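Local coordinates for protein NADP-dependent 2-hydroxyacid dehydrogenase (Rhizobium etli, PDB 4XCV) that binds NADPH and, as its family suggests, probably catalyses the NADP-dependent interconversion of 2-hydroxyacids and 2-oxoacids, at residues A[20-32]-A[291-305]. Numbering follows the deposited sequence. Where two conformers were deposited one is given.
Sequences DRVLKTAFADRGS and NALFRHVEMQIARFE
Glu298 reaches across from its helix to take a backbone amide of the facing loop: Phe27 N gives Glu298 OE2 a nearly straight bond of 2.9 Å (171°). Arg295, one turn earlier, grips the same carboxylate side-on through NE and NH1, and its NH1 meets OE2 from the opposite face to Phe27 N. In this two-domain D-2-hydroxyacid dehydrogenase fold, the last helix, 292-305, has returned to the N-terminal, probably substrate-binding domain, built by both ends of the chain, and packs with the loop after helix 16-23 against parallel strands 8-12, 50-54 and 69-72. Beside this carboxylate is the apolar part of the contact. Phe27 has CG anti to its carbonyl carbon (chi1 -55°), which lays the ring against Glu298 CG; Phe27 CE2 comes to the edge of the Phe294 ring, 3.7 Å from CD1. Val22 CG1 presses on Phe294 CD2 at 3.4 Å. A water links Val22 O and Thr25 OG1 to Arg295 NH1 and Asn291 OD1, while Asn291 ND2 bonds to Glu289. Arg30, with Ile301 CG2 over one guanidinium face, is held in plane by Asp29 side-on and Glu305 end-on. Replaced by an alanine, Arg30 would take both grips with it, which is likely to leave Asp29 without its mate. Glu305 OE2 also bonds to Arg5 and Tyr50 OH, and its syn lone pair receives Arg30 NH1 at 2.8 Å.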
ATOM      1  N   ASP A  20       7.825   7.707  33.713  1.00 23.20           N
ATOM      2  CA  ASP A  20       7.344   7.565  35.076  1.00 23.95           C
ATOM      3  C   ASP A  20       6.055   6.756  35.131  1.00 22.09           C
ATOM      4  O   ASP A  20       5.881   5.913  35.988  1.00 21.29           O
ATOM      5  CB  ASP A  20       7.058   8.924  35.710  1.00 28.35           C
ATOM      6  CG  ASP A  20       8.298   9.633  36.163  1.00 32.91           C
ATOM      7  OD1 ASP A  20       9.324   8.951  36.358  1.00 38.78           O
ATOM      8  OD2 ASP A  20       8.236  10.885  36.342  1.00 41.06           O
ATOM      9  N   ARG A  21       5.109   7.047  34.236  1.00 21.77           N
ATOM     10  CA  ARG A  21       3.840   6.355  34.219  1.00 22.20           C
ATOM     11  C   ARG A  21       3.956   4.893  33.877  1.00 21.17           C
ATOM     12  O   ARG A  21       3.397   4.044  34.579  1.00 21.08           O
ATOM     13  CB  ARG A  21       2.862   7.026  33.228  1.00 24.18           C
ATOM     14  CG  ARG A  21       1.449   6.437  33.272  1.00 25.04           C
ATOM     15  CD  ARG A  21       0.478   7.143  32.346  0.50 26.41           C
ATOM     16  NE  ARG A  21       0.405   8.534  32.732  0.50 26.96           N
ATOM     17  CZ  ARG A  21       0.897   9.522  32.003  0.50 27.62           C
ATOM     18  NH1 ARG A  21       1.478   9.251  30.846  0.50 27.55           N
ATOM     19  NH2 ARG A  21       0.813  10.765  32.442  0.50 28.43           N
ATOM     20  N   VAL A  22       4.685   4.546  32.819  1.00 20.84           N
ATOM     21  CA  VAL A  22       4.882   3.132  32.472  0.60 20.85           C
ATOM     22  C   VAL A  22       5.541   2.390  33.592  1.00 19.23           C
ATOM     23  O   VAL A  22       5.195   1.263  33.899  1.00 18.91           O
ATOM     24  CB  VAL A  22       5.748   2.925  31.189  0.60 22.45           C
ATOM     25  CG1 VAL A  22       5.874   1.438  30.845  0.60 22.31           C
ATOM     26  CG2 VAL A  22       5.164   3.679  30.026  0.60 24.68           C
ATOM     27  N   LEU A  23       6.516   3.027  34.233  1.00 17.64           N
ATOM     28  CA  LEU A  23       7.223   2.314  35.265  1.00 16.90           C
ATOM     29  C   LEU A  23       6.365   1.957  36.460  1.00 17.31           C
ATOM     30  O   LEU A  23       6.745   1.108  37.258  1.00 19.88           O
ATOM     31  CB  LEU A  23       8.473   3.063  35.706  1.00 16.64           C
ATOM     32  CG  LEU A  23       9.587   3.095  34.672  1.00 17.26           C
ATOM     33  CD1 LEU A  23      10.694   3.961  35.228  1.00 17.97           C
ATOM     34  CD2 LEU A  23      10.065   1.695  34.314  1.00 16.68           C
ATOM     35  N   LYS A  24       5.201   2.591  36.649  1.00 16.64           N
ATOM     36  CA  LYS A  24       4.254   2.234  37.724  0.50 17.28           C
ATOM     37  C   LYS A  24       3.840   0.790  37.643  1.00 17.23           C
ATOM     38  O   LYS A  24       3.521   0.202  38.655  1.00 18.74           O
ATOM     39  CB  LYS A  24       2.947   3.037  37.657  0.50 18.60           C
ATOM     40  CG  LYS A  24       3.061   4.517  37.941  0.50 19.82           C
ATOM     41  CD  LYS A  24       1.701   5.180  37.796  0.50 21.69           C
ATOM     42  CE  LYS A  24       1.846   6.674  37.943  0.50 23.14           C
ATOM     43  NZ  LYS A  24       2.067   7.037  39.369  0.50 24.06           N
ATOM     44  N   THR A  25       3.787   0.237  36.432  1.00 16.84           N
ATOM     45  CA  THR A  25       3.277  -1.132  36.250  1.00 17.99           C
ATOM     46  C   THR A  25       4.320  -2.109  35.692  1.00 17.44           C
ATOM     47  O   THR A  25       4.008  -3.288  35.473  1.00 20.42           O
ATOM     48  CB  THR A  25       2.034  -1.165  35.353  1.00 19.64           C
ATOM     49  OG1 THR A  25       2.266  -0.580  34.074  1.00 21.78           O
ATOM     50  CG2 THR A  25       0.866  -0.440  36.076  1.00 21.79           C
ATOM     51  N   ALA A  26       5.529  -1.639  35.486  1.00 15.63           N
ATOM     52  CA  ALA A  26       6.574  -2.466  34.903  1.00 15.38           C
ATOM     53  C   ALA A  26       7.391  -3.165  35.978  1.00 14.78           C
ATOM     54  O   ALA A  26       7.570  -2.701  37.115  1.00 16.24           O
ATOM     55  CB  ALA A  26       7.522  -1.640  34.063  1.00 15.21           C
ATOM     56  N   PHE A  27       7.995  -4.276  35.574  1.00 14.39           N
ATOM     57  CA  PHE A  27       8.923  -4.981  36.447  1.00 13.83           C
ATOM     58  C   PHE A  27       8.309  -5.284  37.804  1.00 13.94           C
ATOM     59  O   PHE A  27       8.935  -5.015  38.857  1.00 14.10           O
ATOM     60  CB  PHE A  27      10.217  -4.158  36.614  1.00 13.58           C
ATOM     61  CG  PHE A  27      10.884  -3.802  35.302  1.00 13.82           C
ATOM     62  CD1 PHE A  27      11.317  -4.777  34.417  1.00 14.60           C
ATOM     63  CD2 PHE A  27      11.093  -2.462  34.951  1.00 14.66           C
ATOM     64  CE1 PHE A  27      11.890  -4.438  33.200  1.00 15.46           C
ATOM     65  CE2 PHE A  27      11.677  -2.134  33.763  1.00 15.41           C
ATOM     66  CZ  PHE A  27      12.073  -3.108  32.884  1.00 15.82           C
ATOM     67  N   ALA A  28       7.066  -5.794  37.831  1.00 14.53           N
ATOM     68  CA  ALA A  28       6.312  -5.752  39.096  1.00 15.60           C
ATOM     69  C   ALA A  28       6.872  -6.621  40.204  1.00 16.12           C
ATOM     70  O   ALA A  28       6.530  -6.420  41.383  1.00 18.11           O
ATOM     71  CB  ALA A  28       4.843  -6.094  38.873  1.00 17.19           C
ATOM     72  N   ASP A  29       7.715  -7.581  39.872  1.00 15.23           N
ATOM     73  CA  ASP A  29       8.359  -8.405  40.895  1.00 16.06           C
ATOM     74  C   ASP A  29       9.591  -7.804  41.530  1.00 15.92           C
ATOM     75  O   ASP A  29      10.141  -8.393  42.473  1.00 18.67           O
ATOM     76  CB  ASP A  29       8.683  -9.808  40.354  1.00 16.92           C
ATOM     77  CG  ASP A  29       9.681  -9.796  39.189  1.00 16.05           C
ATOM     78  OD1 ASP A  29       9.902  -8.712  38.587  1.00 15.90           O
ATOM     79  OD2 ASP A  29      10.177 -10.899  38.814  1.00 18.34           O
ATOM     80  N   ARG A  30      10.063  -6.675  41.015  1.00 14.08           N
ATOM     81  CA  ARG A  30      11.324  -6.132  41.491  1.00 13.35           C
ATOM     82  C   ARG A  30      11.441  -4.606  41.536  1.00 13.06           C
ATOM     83  O   ARG A  30      12.233  -4.098  42.264  1.00 13.50           O
ATOM     84  CB  ARG A  30      12.485  -6.732  40.696  1.00 13.14           C
ATOM     85  CG  ARG A  30      12.447  -6.394  39.217  1.00 12.59           C
ATOM     86  CD  ARG A  30      13.373  -7.298  38.443  1.00 12.87           C
ATOM     87  NE  ARG A  30      12.822  -8.641  38.346  1.00 12.82           N
ATOM     88  CZ  ARG A  30      13.517  -9.714  38.011  1.00 13.08           C
ATOM     89  NH1 ARG A  30      14.800  -9.665  37.777  1.00 13.04           N
ATOM     90  NH2 ARG A  30      12.890 -10.863  37.925  1.00 13.99           N
ATOM     91  N   GLY A  31      10.660  -3.915  40.736  1.00 12.31           N
ATOM     92  CA  GLY A  31      10.748  -2.464  40.634  1.00 12.43           C
ATOM     93  C   GLY A  31      11.838  -2.000  39.722  1.00 11.93           C
ATOM     94  O   GLY A  31      12.516  -2.777  39.017  1.00 11.90           O
ATOM     95  N   SER A  32      11.992  -0.681  39.706  1.00 12.03           N
ATOM     96  CA  SER A  32      12.941  -0.007  38.846  1.00 12.25           C
ATOM     97  C   SER A  32      13.601   1.129  39.565  1.00 13.27           C
ATOM     98  O   SER A  32      13.094   1.678  40.565  1.00 14.26           O
ATOM     99  CB  SER A  32      12.275   0.494  37.561  1.00 12.66           C
ATOM    100  OG  SER A  32      11.158   1.288  37.845  1.00 14.09           O
ATOM    101  N   ASN A 291       4.628   0.982  26.310  1.00 20.83           N
ATOM    102  CA  ASN A 291       4.799  -0.213  27.132  1.00 19.34           C
ATOM    103  C   ASN A 291       5.549  -1.330  26.462  1.00 17.84           C
ATOM    104  O   ASN A 291       6.011  -2.251  27.138  1.00 16.70           O
ATOM    105  CB  ASN A 291       3.456  -0.790  27.516  1.00 21.28           C
ATOM    106  CG  ASN A 291       2.725   0.077  28.494  1.00 22.18           C
ATOM    107  OD1 ASN A 291       2.966  -0.018  29.668  1.00 23.98           O
ATOM    108  ND2 ASN A 291       1.817   0.908  28.017  1.00 23.84           N
ATOM    109  N   ALA A 292       5.609  -1.304  25.128  1.00 17.41           N
ATOM    110  CA  ALA A 292       6.188  -2.381  24.399  1.00 16.84           C
ATOM    111  C   ALA A 292       7.653  -2.621  24.751  1.00 15.41           C
ATOM    112  O   ALA A 292       8.102  -3.768  24.870  1.00 14.95           O
ATOM    113  CB  ALA A 292       6.083  -2.134  22.882  1.00 17.54           C
ATOM    114  N   LEU A 293       8.427  -1.556  24.961  1.00 15.36           N
ATOM    115  CA  LEU A 293       9.840  -1.698  25.375  1.00 14.54           C
ATOM    116  C   LEU A 293       9.954  -2.500  26.689  1.00 13.90           C
ATOM    117  O   LEU A 293      10.781  -3.361  26.842  1.00 13.32           O
ATOM    118  CB  LEU A 293      10.507  -0.296  25.558  1.00 15.28           C
ATOM    119  CG  LEU A 293      11.905  -0.234  26.136  1.00 15.30           C
ATOM    120  CD1 LEU A 293      12.893  -1.007  25.270  1.00 15.08           C
ATOM    121  CD2 LEU A 293      12.280   1.241  26.270  1.00 16.34           C
ATOM    122  N   PHE A 294       9.096  -2.152  27.651  1.00 13.90           N
ATOM    123  CA  PHE A 294       9.155  -2.757  28.965  1.00 13.65           C
ATOM    124  C   PHE A 294       8.679  -4.184  28.915  1.00 13.03           C
ATOM    125  O   PHE A 294       9.280  -5.031  29.537  1.00 12.02           O
ATOM    126  CB  PHE A 294       8.376  -1.878  29.962  1.00 14.71           C
ATOM    127  CG  PHE A 294       9.006  -0.554  30.101  1.00 16.29           C
ATOM    128  CD1 PHE A 294      10.043  -0.401  30.979  1.00 17.69           C
ATOM    129  CD2 PHE A 294       8.704   0.491  29.240  1.00 19.32           C
ATOM    130  CE1 PHE A 294      10.737   0.768  31.057  1.00 19.25           C
ATOM    131  CE2 PHE A 294       9.407   1.672  29.311  1.00 20.38           C
ATOM    132  CZ  PHE A 294      10.418   1.796  30.250  1.00 20.05           C
ATOM    133  N   ARG A 295       7.643  -4.483  28.142  1.00 13.81           N
ATOM    134  CA  ARG A 295       7.268  -5.872  27.974  1.00 13.97           C
ATOM    135  C   ARG A 295       8.390  -6.724  27.368  1.00 13.18           C
ATOM    136  O   ARG A 295       8.629  -7.864  27.782  1.00 12.61           O
ATOM    137  CB  ARG A 295       6.020  -5.995  27.092  1.00 15.43           C
ATOM    138  CG  ARG A 295       4.764  -5.375  27.639  1.00 16.78           C
ATOM    139  CD  ARG A 295       4.348  -5.902  28.997  1.00 17.32           C
ATOM    140  NE  ARG A 295       5.007  -5.179  30.093  1.00 16.93           N
ATOM    141  CZ  ARG A 295       4.708  -3.960  30.519  1.00 17.65           C
ATOM    142  NH1 ARG A 295       5.384  -3.437  31.554  1.00 17.56           N
ATOM    143  NH2 ARG A 295       3.715  -3.250  29.958  1.00 19.26           N
ATOM    144  N   HIS A 296       9.095  -6.138  26.408  1.00 13.17           N
ATOM    145  CA  HIS A 296      10.246  -6.823  25.773  1.00 12.98           C
ATOM    146  C   HIS A 296      11.365  -7.123  26.777  1.00 12.01           C
ATOM    147  O   HIS A 296      11.912  -8.232  26.836  1.00 11.68           O
ATOM    148  CB  HIS A 296      10.731  -5.921  24.605  1.00 13.68           C
ATOM    149  CG  HIS A 296      12.179  -6.055  24.272  1.00 14.85           C
ATOM    150  ND1 HIS A 296      12.692  -7.067  23.503  1.00 16.36           N
ATOM    151  CD2 HIS A 296      13.227  -5.260  24.601  1.00 15.63           C
ATOM    152  CE1 HIS A 296      13.995  -6.889  23.361  1.00 15.47           C
ATOM    153  NE2 HIS A 296      14.346  -5.811  24.041  1.00 16.33           N
ATOM    154  N   VAL A 297      11.708  -6.129  27.590  1.00 11.32           N
ATOM    155  CA  VAL A 297      12.782  -6.302  28.545  1.00 10.98           C
ATOM    156  C   VAL A 297      12.393  -7.361  29.584  1.00 10.71           C
ATOM    157  O   VAL A 297      13.173  -8.255  29.954  1.00 10.47           O
ATOM    158  CB  VAL A 297      13.196  -4.983  29.238  1.00 11.33           C
ATOM    159  CG1 VAL A 297      14.181  -5.286  30.328  1.00 11.33           C
ATOM    160  CG2 VAL A 297      13.778  -4.010  28.220  1.00 12.07           C
ATOM    161  N   GLU A 298      11.153  -7.254  30.077  1.00 10.66           N
ATOM    162  CA  GLU A 298      10.642  -8.229  31.048  1.00 10.82           C
ATOM    163  C   GLU A 298      10.711  -9.676  30.504  1.00 11.11           C
ATOM    164  O   GLU A 298      11.091 -10.585  31.240  1.00 11.47           O
ATOM    165  CB  GLU A 298       9.207  -7.867  31.425  1.00 11.24           C
ATOM    166  CG  GLU A 298       9.084  -6.605  32.268  1.00 11.30           C
ATOM    167  CD  GLU A 298       7.658  -6.074  32.249  1.00 12.47           C
ATOM    168  OE1 GLU A 298       6.752  -6.717  31.617  1.00 13.96           O
ATOM    169  OE2 GLU A 298       7.401  -5.012  32.868  1.00 12.68           O
ATOM    170  N   MET A 299      10.345  -9.847  29.259  1.00 11.74           N
ATOM    171  CA  MET A 299      10.360 -11.167  28.628  1.00 12.80           C
ATOM    172  C   MET A 299      11.770 -11.690  28.530  1.00 11.78           C
ATOM    173  O   MET A 299      12.011 -12.878  28.751  1.00 11.67           O
ATOM    174  CB  MET A 299       9.744 -11.117  27.240  1.00 15.42           C
ATOM    175  CG  MET A 299      10.065 -12.308  26.373  1.00 18.21           C
ATOM    176  SD  MET A 299       9.008 -12.262  24.938  1.00 21.97           S
ATOM    177  CE  MET A 299       8.776 -10.571  24.701  1.00 20.32           C
ATOM    178  N   GLN A 300      12.721 -10.827  28.141  1.00 10.82           N
ATOM    179  CA  GLN A 300      14.111 -11.290  28.050  1.00 10.69           C
ATOM    180  C   GLN A 300      14.712 -11.627  29.387  1.00 10.73           C
ATOM    181  O   GLN A 300      15.497 -12.564  29.521  1.00 10.89           O
ATOM    182  CB  GLN A 300      14.968 -10.286  27.256  1.00 10.61           C
ATOM    183  CG  GLN A 300      14.505 -10.144  25.810  1.00 10.79           C
ATOM    184  CD  GLN A 300      14.612 -11.427  25.018  1.00 11.06           C
ATOM    185  OE1 GLN A 300      15.547 -12.201  25.189  1.00 11.91           O
ATOM    186  NE2 GLN A 300      13.632 -11.689  24.195  1.00 11.76           N
ATOM    187  N   ILE A 301      14.342 -10.849  30.414  1.00 10.68           N
ATOM    188  CA  ILE A 301      14.771 -11.181  31.790  1.00 11.04           C
ATOM    189  C   ILE A 301      14.220 -12.545  32.166  1.00 11.30           C
ATOM    190  O   ILE A 301      14.971 -13.337  32.782  1.00 11.62           O
ATOM    191  CB  ILE A 301      14.307 -10.075  32.759  1.00 11.47           C
ATOM    192  CG1 ILE A 301      15.160  -8.845  32.570  1.00 11.56           C
ATOM    193  CG2 ILE A 301      14.404 -10.545  34.221  1.00 11.72           C
ATOM    194  CD1 ILE A 301      14.667  -7.603  33.321  1.00 12.00           C
ATOM    195  N   ALA A 302      12.943 -12.812  31.844  1.00 11.24           N
ATOM    196  CA  ALA A 302      12.355 -14.119  32.204  1.00 11.78           C
ATOM    197  C   ALA A 302      13.139 -15.240  31.527  1.00 12.12           C
ATOM    198  O   ALA A 302      13.455 -16.236  32.172  1.00 13.43           O
ATOM    199  CB  ALA A 302      10.892 -14.177  31.819  1.00 12.15           C
ATOM    200  N   ARG A 303      13.451 -15.084  30.245  1.00 11.90           N
ATOM    201  CA  ARG A 303      14.247 -16.112  29.553  1.00 12.20           C
ATOM    202  C   ARG A 303      15.584 -16.276  30.240  1.00 12.62           C
ATOM    203  O   ARG A 303      16.014 -17.394  30.527  1.00 13.09           O
ATOM    204  CB  ARG A 303      14.505 -15.707  28.122  1.00 11.94           C
ATOM    205  CG  ARG A 303      13.291 -15.798  27.238  1.00 12.31           C
ATOM    206  CD  ARG A 303      13.590 -15.287  25.843  1.00 12.13           C
ATOM    207  NE  ARG A 303      14.627 -16.087  25.204  1.00 12.23           N
ATOM    208  CZ  ARG A 303      14.404 -17.199  24.537  1.00 13.25           C
ATOM    209  NH1 ARG A 303      13.170 -17.697  24.373  1.00 14.26           N
ATOM    210  NH2 ARG A 303      15.449 -17.914  24.070  1.00 13.68           N
ATOM    211  N   PHE A 304      16.243 -15.157  30.506  1.00 12.35           N
ATOM    212  CA  PHE A 304      17.587 -15.188  31.135  1.00 13.38           C
ATOM    213  C   PHE A 304      17.565 -15.907  32.494  1.00 13.94           C
ATOM    214  O   PHE A 304      18.443 -16.728  32.799  1.00 14.38           O
ATOM    215  CB  PHE A 304      18.108 -13.768  31.305  1.00 14.11           C
ATOM    216  CG  PHE A 304      19.563 -13.668  31.693  1.00 15.32           C
ATOM    217  CD1 PHE A 304      20.575 -13.883  30.777  1.00 16.49           C
ATOM    218  CD2 PHE A 304      19.910 -13.266  32.948  1.00 16.51           C
ATOM    219  CE1 PHE A 304      21.903 -13.743  31.141  1.00 17.48           C
ATOM    220  CE2 PHE A 304      21.248 -13.095  33.308  1.00 17.84           C
ATOM    221  CZ  PHE A 304      22.229 -13.326  32.406  1.00 17.81           C
ATOM    222  N   GLU A 305      16.520 -15.658  33.271  1.00 14.18           N
ATOM    223  CA  GLU A 305      16.356 -16.236  34.620  1.00 15.16           C
ATOM    224  C   GLU A 305      15.905 -17.708  34.597  1.00 16.29           C
ATOM    225  O   GLU A 305      16.059 -18.430  35.605  1.00 17.20           O
ATOM    226  CB  GLU A 305      15.464 -15.346  35.469  1.00 15.15           C
ATOM    227  CG  GLU A 305      16.192 -14.013  35.740  1.00 15.12           C
ATOM    228  CD  GLU A 305      15.462 -13.021  36.608  1.00 14.80           C
ATOM    229  OE1 GLU A 305      14.262 -13.210  36.909  1.00 15.88           O
ATOM    230  OE2 GLU A 305      16.126 -12.000  36.908  1.00 15.51           O
TER
HETATM  231  O   HOH W   1       4.342  -0.942  32.149  1.00 23.88           O
HETATM  232  O   HOH W   2       5.162  -5.797  35.350  1.00 35.77           O